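Local structure of regulatory protein SdiA (Escherichia coli, 4LFU) at residues E25-I30 / L168-V173; V46-P51 / K56-T61; E199-M202 / S207-T210. The protein activates transcription of the ftsQAZ cell-division genes as a LuxR-type DNA-binding receptor and responds to acyl-homoserine lactone autoinducers made by other bacteria. All coordinates share one frame; numbering follows the deposited sequence.

Contact 1 of 3, residues E25-I30 / L168-V173; sequences EVYHEI and LNDEIV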
loop_
_atom_site.group_PDB
_atom_site.type_symbol
_atom_site.label_atom_id
_atom_site.label_comp_id
_atom_site.label_asym_id
_atom_site.label_seq_id
_atom_site.Cartn_x
_atom_site.Cartn_y
_atom_site.Cartn_z
ATOM N N GLU A 25 -0.581 24.339 -7.166
ATOM C CA GLU A 25 0.869 24.249 -7.378
ATOM C C GLU A 25 1.281 22.833 -7.735
ATOM O O GLU A 25 2.216 22.631 -8.516
ATOM C CB GLU A 25 1.644 24.654 -6.122
ATOM C CG GLU A 25 1.734 26.142 -5.793
ATOM C CD GLU A 25 2.484 26.359 -4.465
ATOM O OE1 GLU A 25 3.731 26.209 -4.436
ATOM O OE2 GLU A 25 1.827 26.639 -3.446
ATOM N N VAL A 26 0.608 21.855 -7.126
ATOM C CA VAL A 26 0.827 20.431 -7.426
ATOM C C VAL A 26 0.367 20.126 -8.862
ATOM O O VAL A 26 1.129 19.559 -9.661
ATOM C CB VAL A 26 0.086 19.496 -6.396
ATOM C CG1 VAL A 26 0.264 18.065 -6.755
ATOM C CG2 VAL A 26 0.567 19.736 -4.967
ATOM N N TYR A 27 -0.867 20.528 -9.188
ATOM C CA TYR A 27 -1.429 20.300 -10.524
ATOM C C TYR A 27 -0.662 21.013 -11.623
ATOM O O TYR A 27 -0.389 20.429 -12.667
ATOM C CB TYR A 27 -2.911 20.642 -10.582
ATOM C CG TYR A 27 -3.734 19.821 -9.635
ATOM C CD1 TYR A 27 -3.613 18.435 -9.593
ATOM C CD2 TYR A 27 -4.646 20.422 -8.794
ATOM C CE1 TYR A 27 -4.387 17.669 -8.708
ATOM C CE2 TYR A 27 -5.413 19.678 -7.914
ATOM C CZ TYR A 27 -5.278 18.304 -7.875
ATOM O OH TYR A 27 -6.056 17.568 -6.994
ATOM N N HIS A 28 -0.265 22.251 -11.360
ATOM C CA HIS A 28 0.509 23.017 -12.330
ATOM C C HIS A 28 1.859 22.368 -12.643
ATOM O O HIS A 28 2.279 22.337 -13.802
ATOM C CB HIS A 28 0.689 24.474 -11.870
ATOM C CG HIS A 28 1.473 25.302 -12.838
ATOM N ND1 HIS A 28 2.804 25.618 -12.640
ATOM C CD2 HIS A 28 1.129 25.840 -14.035
ATOM C CE1 HIS A 28 3.239 26.328 -13.670
ATOM N NE2 HIS A 28 2.243 26.475 -14.529
ATOM N N GLU A 29 2.529 21.847 -11.612
ATOM C CA GLU A 29 3.804 21.147 -11.772
ATOM C C GLU A 29 3.662 19.848 -12.560
ATOM O O GLU A 29 4.537 19.521 -13.359
ATOM C CB GLU A 29 4.460 20.890 -10.407
ATOM C CG GLU A 29 5.906 20.334 -10.449
ATOM C CD GLU A 29 6.873 21.209 -11.255
ATOM O OE1 GLU A 29 6.819 22.456 -11.116
ATOM O OE2 GLU A 29 7.691 20.655 -12.031
ATOM N N ILE A 30 2.570 19.107 -12.339
ATOM C CA ILE A 30 2.301 17.886 -13.112
ATOM C C ILE A 30 2.062 18.221 -14.580
ATOM O O ILE A 30 2.603 17.548 -15.456
ATOM C CB ILE A 30 1.108 17.070 -12.581
ATOM C CG1 ILE A 30 1.467 16.404 -11.246
ATOM C CG2 ILE A 30 0.652 16.033 -13.633
ATOM C CD1 ILE A 30 0.235 16.002 -10.430
ATOM N N LEU A 168 -1.531 18.306 2.263
ATOM C CA LEU A 168 -2.416 19.464 2.117
ATOM C C LEU A 168 -3.872 19.111 2.372
ATOM O O LEU A 168 -4.768 19.893 2.050
ATOM C CB LEU A 168 -2.264 20.086 0.720
ATOM C CG LEU A 168 -0.861 20.585 0.327
ATOM C CD1 LEU A 168 -0.756 20.995 -1.132
ATOM C CD2 LEU A 168 -0.449 21.749 1.202
ATOM N N ASN A 169 -4.109 17.932 2.953
ATOM C CA ASN A 169 -5.458 17.464 3.304
ATOM C C ASN A 169 -6.514 17.571 2.180
ATOM O O ASN A 169 -7.708 17.789 2.445
ATOM C CB ASN A 169 -5.946 18.148 4.588
ATOM C CG ASN A 169 -6.985 17.318 5.330
ATOM O OD1 ASN A 169 -6.737 16.157 5.682
ATOM N ND2 ASN A 169 -8.163 17.910 5.570
ATOM N N ASP A 170 -6.066 17.379 0.930
ATOM C CA ASP A 170 -6.935 17.481 -0.250
ATOM C C ASP A 170 -7.988 16.369 -0.408
ATOM O O ASP A 170 -7.731 15.196 -0.109
ATOM C CB ASP A 170 -6.110 17.614 -1.520
ATOM C CG ASP A 170 -6.875 18.334 -2.613
ATOM O OD1 ASP A 170 -7.656 17.684 -3.338
ATOM O OD2 ASP A 170 -6.712 19.565 -2.727
ATOM N N GLU A 171 -9.166 16.783 -0.878
ATOM C CA GLU A 171 -10.366 15.956 -1.018
ATOM C C GLU A 171 -10.162 14.812 -2.026
ATOM O O GLU A 171 -10.823 13.766 -1.946
ATOM C CB GLU A 171 -11.541 16.840 -1.482
ATOM C CG GLU A 171 -11.151 17.669 -2.733
ATOM C CD GLU A 171 -12.268 18.507 -3.347
ATOM O OE1 GLU A 171 -11.943 19.285 -4.272
ATOM O OE2 GLU A 171 -13.451 18.394 -2.934
ATOM N N ILE A 172 -9.250 15.034 -2.972
ATOM C CA ILE A 172 -8.945 14.065 -4.008
ATOM C C ILE A 172 -8.391 12.773 -3.395
ATOM O O ILE A 172 -8.720 11.682 -3.872
ATOM C CB ILE A 172 -8.018 14.649 -5.121
ATOM C CG1 ILE A 172 -8.190 13.849 -6.422
ATOM C CG2 ILE A 172 -6.545 14.783 -4.645
ATOM C CD1 ILE A 172 -7.167 14.129 -7.523
ATOM N N VAL A 173 -7.601 12.902 -2.325
ATOM C CA VAL A 173 -6.911 11.765 -1.715
ATOM C C VAL A 173 -7.365 11.339 -0.306
ATOM O O VAL A 173 -7.033 10.234 0.128
ATOM C CB VAL A 173 -5.374 11.976 -1.663
ATOM C CG1 VAL A 173 -4.748 11.640 -2.961
ATOM C CG2 VAL A 173 -5.018 13.400 -1.245
HETATM O O HOH W 1 -8.154 18.463 -6.122
#

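Contact 2 of 3, residues V46-P51 / K56-T61; sequences VRHPVP and KVAFYT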
loop_
_atom_site.group_PDB
_atom_site.type_symbol
_atom_site.label_atom_id
_atom_site.label_comp_id
_atom_site.label_asym_id
_atom_site.label_seq_id
_atom_site.Cartn_x
_atom_site.Cartn_y
_atom_site.Cartn_z
ATOM N N VAL A 46 -8.021 8.965 -8.316
ATOM C CA VAL A 46 -7.820 8.279 -7.049
ATOM C C VAL A 46 -9.056 7.454 -6.768
ATOM O O VAL A 46 -10.133 8.028 -6.585
ATOM C CB VAL A 46 -7.528 9.316 -5.890
ATOM C CG1 VAL A 46 -7.317 8.620 -4.566
ATOM C CG2 VAL A 46 -6.299 10.181 -6.232
ATOM N N ARG A 47 -8.900 6.127 -6.778
ATOM C CA ARG A 47 -9.937 5.192 -6.344
ATOM C C ARG A 47 -9.792 4.992 -4.831
ATOM O O ARG A 47 -8.834 4.380 -4.358
ATOM C CB ARG A 47 -9.869 3.794 -7.070
ATOM C CG ARG A 47 -9.363 3.785 -8.547
ATOM C CD ARG A 47 -9.636 2.435 -9.347
ATOM N NE ARG A 47 -11.076 2.308 -9.587
ATOM C CZ ARG A 47 -11.664 1.877 -10.703
ATOM N NH1 ARG A 47 -10.955 1.486 -11.758
ATOM N NH2 ARG A 47 -12.993 1.840 -10.756
ATOM N N HIS A 48 -10.745 5.542 -4.090
ATOM C CA HIS A 48 -10.772 5.433 -2.641
ATOM C C HIS A 48 -11.147 4.019 -2.184
ATOM O O HIS A 48 -11.890 3.318 -2.876
ATOM C CB HIS A 48 -11.730 6.468 -2.061
ATOM C CG HIS A 48 -11.211 7.870 -2.147
ATOM N ND1 HIS A 48 -10.925 8.487 -3.349
ATOM C CD2 HIS A 48 -10.936 8.781 -1.183
ATOM C CE1 HIS A 48 -10.492 9.714 -3.121
ATOM N NE2 HIS A 48 -10.493 9.918 -1.815
ATOM N N PRO A 49 -10.619 3.587 -1.024
ATOM C CA PRO A 49 -10.929 2.255 -0.527
ATOM C C PRO A 49 -12.397 2.121 -0.086
ATOM O O PRO A 49 -12.915 1.014 -0.031
ATOM C CB PRO A 49 -9.997 2.116 0.670
ATOM C CG PRO A 49 -9.871 3.488 1.176
ATOM C CD PRO A 49 -9.739 4.314 -0.096
ATOM N N VAL A 50 -13.051 3.239 0.232
ATOM C CA VAL A 50 -14.428 3.255 0.768
ATOM C C VAL A 50 -15.207 4.373 0.083
ATOM O O VAL A 50 -14.597 5.356 -0.351
ATOM C CB VAL A 50 -14.455 3.495 2.317
ATOM C CG1 VAL A 50 -13.853 2.322 3.073
ATOM C CG2 VAL A 50 -13.736 4.760 2.685
ATOM N N PRO A 51 -16.553 4.243 -0.024
ATOM C CA PRO A 51 -17.432 3.123 0.395
ATOM C C PRO A 51 -17.140 1.837 -0.397
ATOM O O PRO A 51 -16.733 1.922 -1.567
ATOM C CB PRO A 51 -18.848 3.639 0.085
ATOM C CG PRO A 51 -18.711 5.107 -0.056
ATOM C CD PRO A 51 -17.334 5.331 -0.636
ATOM N N LYS A 56 -15.641 5.638 -4.202
ATOM C CA LYS A 56 -15.449 6.964 -4.717
ATOM C C LYS A 56 -14.204 7.016 -5.623
ATOM O O LYS A 56 -13.149 6.471 -5.275
ATOM C CB LYS A 56 -15.297 7.920 -3.542
ATOM C CG LYS A 56 -15.131 9.370 -3.934
ATOM C CD LYS A 56 -14.254 10.128 -2.943
ATOM C CE LYS A 56 -15.043 10.690 -1.788
ATOM N NZ LYS A 56 -14.299 11.846 -1.180
ATOM N N VAL A 57 -14.365 7.651 -6.788
ATOM C CA VAL A 57 -13.259 7.996 -7.671
ATOM C C VAL A 57 -13.156 9.512 -7.807
ATOM O O VAL A 57 -14.088 10.170 -8.240
ATOM C CB VAL A 57 -13.406 7.359 -9.063
ATOM C CG1 VAL A 57 -12.256 7.799 -9.985
ATOM C CG2 VAL A 57 -13.451 5.846 -8.938
ATOM N N ALA A 58 -12.021 10.081 -7.419
ATOM C CA ALA A 58 -11.868 11.510 -7.477
ATOM C C ALA A 58 -10.748 11.794 -8.459
ATOM O O ALA A 58 -9.813 11.013 -8.575
ATOM C CB ALA A 58 -11.578 12.063 -6.105
ATOM N N PHE A 59 -10.867 12.883 -9.206
ATOM C CA PHE A 59 -9.911 13.172 -10.276
ATOM C C PHE A 59 -9.567 14.655 -10.440
ATOM O O PHE A 59 -10.262 15.530 -9.947
ATOM C CB PHE A 59 -10.412 12.611 -11.614
ATOM C CG PHE A 59 -11.645 13.290 -12.124
ATOM C CD1 PHE A 59 -12.900 12.934 -11.642
ATOM C CD2 PHE A 59 -11.554 14.275 -13.104
ATOM C CE1 PHE A 59 -14.034 13.568 -12.113
ATOM C CE2 PHE A 59 -12.694 14.905 -13.598
ATOM C CZ PHE A 59 -13.927 14.559 -13.112
ATOM N N TYR A 60 -8.471 14.905 -11.143
ATOM C CA TYR A 60 -8.136 16.234 -11.609
ATOM C C TYR A 60 -7.365 16.116 -12.897
ATOM O O TYR A 60 -6.372 15.381 -12.997
ATOM C CB TYR A 60 -7.302 16.995 -10.577
ATOM C CG TYR A 60 -7.414 18.496 -10.717
ATOM C CD1 TYR A 60 -8.396 19.208 -10.016
ATOM C CD2 TYR A 60 -6.548 19.201 -11.545
ATOM C CE1 TYR A 60 -8.502 20.577 -10.139
ATOM C CE2 TYR A 60 -6.641 20.578 -11.673
ATOM C CZ TYR A 60 -7.613 21.258 -10.973
ATOM O OH TYR A 60 -7.717 22.630 -11.111
ATOM N N THR A 61 -7.810 16.870 -13.892
ATOM C CA THR A 61 -7.292 16.692 -15.227
ATOM C C THR A 61 -7.236 18.031 -15.946
ATOM O O THR A 61 -7.926 18.980 -15.540
ATOM C CB THR A 61 -8.142 15.608 -15.986
ATOM O OG1 THR A 61 -7.506 15.285 -17.223
ATOM C CG2 THR A 61 -9.538 16.084 -16.261
#

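Contact 3 of 3, residues E199-M202 / S207-T210; sequences EIAM and SENT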
loop_
_atom_site.group_PDB
_atom_site.type_symbol
_atom_site.label_atom_id
_atom_site.label_comp_id
_atom_site.label_asym_id
_atom_site.label_seq_id
_atom_site.Cartn_x
_atom_site.Cartn_y
_atom_site.Cartn_z
ATOM N N GLU A 199 -16.918 -10.715 25.681
ATOM C CA GLU A 199 -15.545 -11.187 25.592
ATOM C C GLU A 199 -14.542 -10.043 25.695
ATOM O O GLU A 199 -13.509 -10.177 26.348
ATOM C CB GLU A 199 -15.324 -11.960 24.295
ATOM C CG GLU A 199 -15.893 -13.371 24.306
ATOM C CD GLU A 199 -15.888 -14.031 22.912
ATOM O OE1 GLU A 199 -16.322 -13.398 21.919
ATOM O OE2 GLU A 199 -15.458 -15.206 22.817
ATOM N N ILE A 200 -14.845 -8.926 25.039
ATOM C CA ILE A 200 -14.008 -7.735 25.140
ATOM C C ILE A 200 -13.975 -7.197 26.591
ATOM O O ILE A 200 -12.934 -6.762 27.066
ATOM C CB ILE A 200 -14.429 -6.637 24.095
ATOM C CG1 ILE A 200 -14.278 -7.201 22.668
ATOM C CG2 ILE A 200 -13.589 -5.366 24.249
ATOM C CD1 ILE A 200 -14.893 -6.351 21.554
ATOM N N ALA A 201 -15.115 -7.249 27.278
ATOM C CA ALA A 201 -15.220 -6.832 28.682
ATOM C C ALA A 201 -14.279 -7.654 29.582
ATOM O O ALA A 201 -13.593 -7.097 30.439
ATOM C CB ALA A 201 -16.668 -6.931 29.165
ATOM N N MET A 202 -14.232 -8.968 29.362
ATOM C CA MET A 202 -13.308 -9.857 30.082
ATOM C C MET A 202 -11.834 -9.615 29.721
ATOM O O MET A 202 -10.978 -9.499 30.609
ATOM C CB MET A 202 -13.681 -11.327 29.859
ATOM C CG MET A 202 -15.066 -11.728 30.380
ATOM S SD MET A 202 -15.369 -11.405 32.157
ATOM C CE MET A 202 -13.997 -12.275 32.959
ATOM N N SER A 207 -16.643 -3.269 32.094
ATOM C CA SER A 207 -18.004 -3.737 31.924
ATOM C C SER A 207 -18.449 -3.678 30.444
ATOM O O SER A 207 -17.854 -2.982 29.626
ATOM C CB SER A 207 -18.937 -2.900 32.799
ATOM O OG SER A 207 -19.060 -1.592 32.278
ATOM N N GLU A 208 -19.487 -4.432 30.117
ATOM C CA GLU A 208 -20.097 -4.381 28.798
ATOM C C GLU A 208 -20.626 -2.982 28.468
ATOM O O GLU A 208 -20.572 -2.547 27.316
ATOM C CB GLU A 208 -21.218 -5.413 28.686
ATOM C CG GLU A 208 -20.730 -6.784 28.286
ATOM C CD GLU A 208 -21.819 -7.837 28.351
ATOM O OE1 GLU A 208 -22.747 -7.771 27.512
ATOM O OE2 GLU A 208 -21.734 -8.738 29.234
ATOM N N ASN A 209 -21.124 -2.289 29.492
ATOM C CA ASN A 209 -21.561 -0.903 29.366
ATOM C C ASN A 209 -20.489 0.017 28.852
ATOM O O ASN A 209 -20.762 0.867 28.019
ATOM C CB ASN A 209 -22.048 -0.377 30.707
ATOM C CG ASN A 209 -23.491 -0.661 30.921
ATOM O OD1 ASN A 209 -24.357 0.009 30.345
ATOM N ND2 ASN A 209 -23.781 -1.664 31.734
ATOM N N THR A 210 -19.279 -0.153 29.377
ATOM C CA THR A 210 -18.111 0.610 28.948
ATOM C C THR A 210 -17.754 0.311 27.491
ATOM O O THR A 210 -17.533 1.248 26.707
ATOM C CB THR A 210 -16.895 0.321 29.857
ATOM O OG1 THR A 210 -17.238 0.628 31.217
ATOM C CG2 THR A 210 -15.667 1.142 29.438
#

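Contact 1 of 3, residues E25-I30 / L168-V173
Tyr-27 reaches Ile-172 with its phenol oxygen alone. OH lies 3.7 Å from both Ile-172 CG2 and Ile-172 CD1, so it meets two branches of the isoleucine, and the two side chains approach from opposite directions. With CG anti to the carbonyl carbon (chi1 -60°) the ring leaves helix 23-36 toward the loop, its para hydroxyl foremost. One helix position earlier, Val-26 CG2 touches Leu-168 CD1 at 4.2 Å, a purely apolar contact. No direct hydrogen bond crosses between the segments. Instead, a water donates to Asp-170 OD1 at 2.9 Å; its separation of 2.4 Å from Tyr-27 OH is too short to be trusted in detail, so the tyrosine half of this bridge is doubtful. Asp-170 OD1 has a second task: it accepts the backbone N of Ile-172 at 3.1 Å, with a nearly straight N-H...O angle of 169°, on its anti side and somewhat out of the carboxylate plane. This Asx turn helps hold the carboxylate and the backbone at Ile-172. Further out, Tyr-27 stacks on Tyr-60, Ile-172 rests on Val-46, and Val-26 packs against Phe-17 and Ser-161. Just before the Asx turn, Asn-169 has a positive phi of 49° and serves as the C-prime residue of a Schellman motif. That motif ends helix 147-167, and the Asx turn after it meets helix 23-36 through a few side chains, at the start of the link from the autoinducer-binding domain to the DNA-binding domain.

Contact 2 of 3, residues V46-P51 / K56-T61
Val-46 and Ala-58 form a hydrogen-bonded antiparallel pair: Val-46 N donates to Ala-58 O at 2.7 Å, and Ala-58 N returns the bond to Val-46 O at 2.9 Å. Val-46 O also receives a CA-H...O contact, 3.3 Å from Val-57 CA. Beyond the non-hydrogen-bonded pair of Arg-47 and Val-57, the ladder extends by one bond, His-48 N to Lys-56 O at 2.8 Å, with a C=O...N angle of 170°.

The side chains of His-48 and Lys-56 run alongside each other in the same direction. Bends at chi2 and chi3 lay Lys-56 CD over the centre of the imidazole, 3.7 Å from the centroid and 7° off the ring normal, a clear CH-pi contact. Ala-58 CB makes a minor, oblique approach to the same ring as modelled. On the other face of the hairpin, Arg-47 NE is 4.3 Å from Val-57 CG2, while its NH1 is bonded to Leu-83 O.

The backbone bonds therefore set the register, and Lys-56 CD covers one face of the imidazole. Chemically, the end of the hairpin is joined by main-chain polarity and by the aliphatic part of a lysine rather than by its charge.

Contact 3 of 3, residues E199-M202 / S207-T210
Glu-208 turns CG anti to its own carbonyl carbon, and this chi1 of -86° places CG beside the methyl of Ala-201; beyond CG the chain runs on extended. The two carbons, Glu-208 CG and Ala-201 CB, are 4.2 Å apart. At Ser-207 a chi1 of 71° and at Thr-210 a chi1 of -57° direct the two hydroxyls at each other, giving an OG to OG1 hydrogen bond of 3.1 Å in which either oxygen may donate.

Across the contact, Ala-201 supplies a single methyl, and it meets backbone more closely than side chain: CB is 3.9 Å from Ser-207 C and equally 3.9 Å from Glu-208 N. It thus sits against the peptide unit that starts helix 208-222. The CB of Ser-207 points away from helix 197-204, so the serine presents its main chain to the alanine and keeps its hydroxyl for its own helix. The small methyl permits close approach, with Ala-201 CA and Ser-207 CA separated by 5.3 Å. No hydrogen bond joins the segments, and only 92 Å² of surface is buried, so the evidence is for a small van der Waals contact.

Ser-207 occupies the N-cap position, and its bond to Thr-210 helps fix the hydroxyl at the first turn. The carboxylate of Glu-208, one residue later, would probably be favoured by the positive end of the helix dipole. On the first helix, Ile-200 packs on Ile-187, Trp-190 and Thr-191 of helix 182-192, while Glu-199 OE1 accepts the backbone N of Thr-196. Helix 197-204 and helix 208-222, linked by a short turn and touching at the start of the second, form the predicted helix-turn-helix of the LuxR-type domain; in this family the second is the DNA-recognition helix.

How the contacts relate
From the N terminus, the chain enters contact 1 on helix 23-36, which is followed directly by strand 41-47. Contact 2 then opens and closes a short hairpin loop with strand 57-61. Contact 1 closes much later, after helix 147-167, so the whole of contact 2 falls within its long loop. These two contacts touch, chiefly through Ile-172 and the Tyr-27/Tyr-60 pair, with centres 13 Å apart; together they tie helix, interdomain segment and sheet edge. Contact 3 follows in series, crossing neither, and closes the short connection between the two helices of the helix-turn-helix. Its nearest atoms lie about 20 Å from contact 2 and about 28 Å from contact 1.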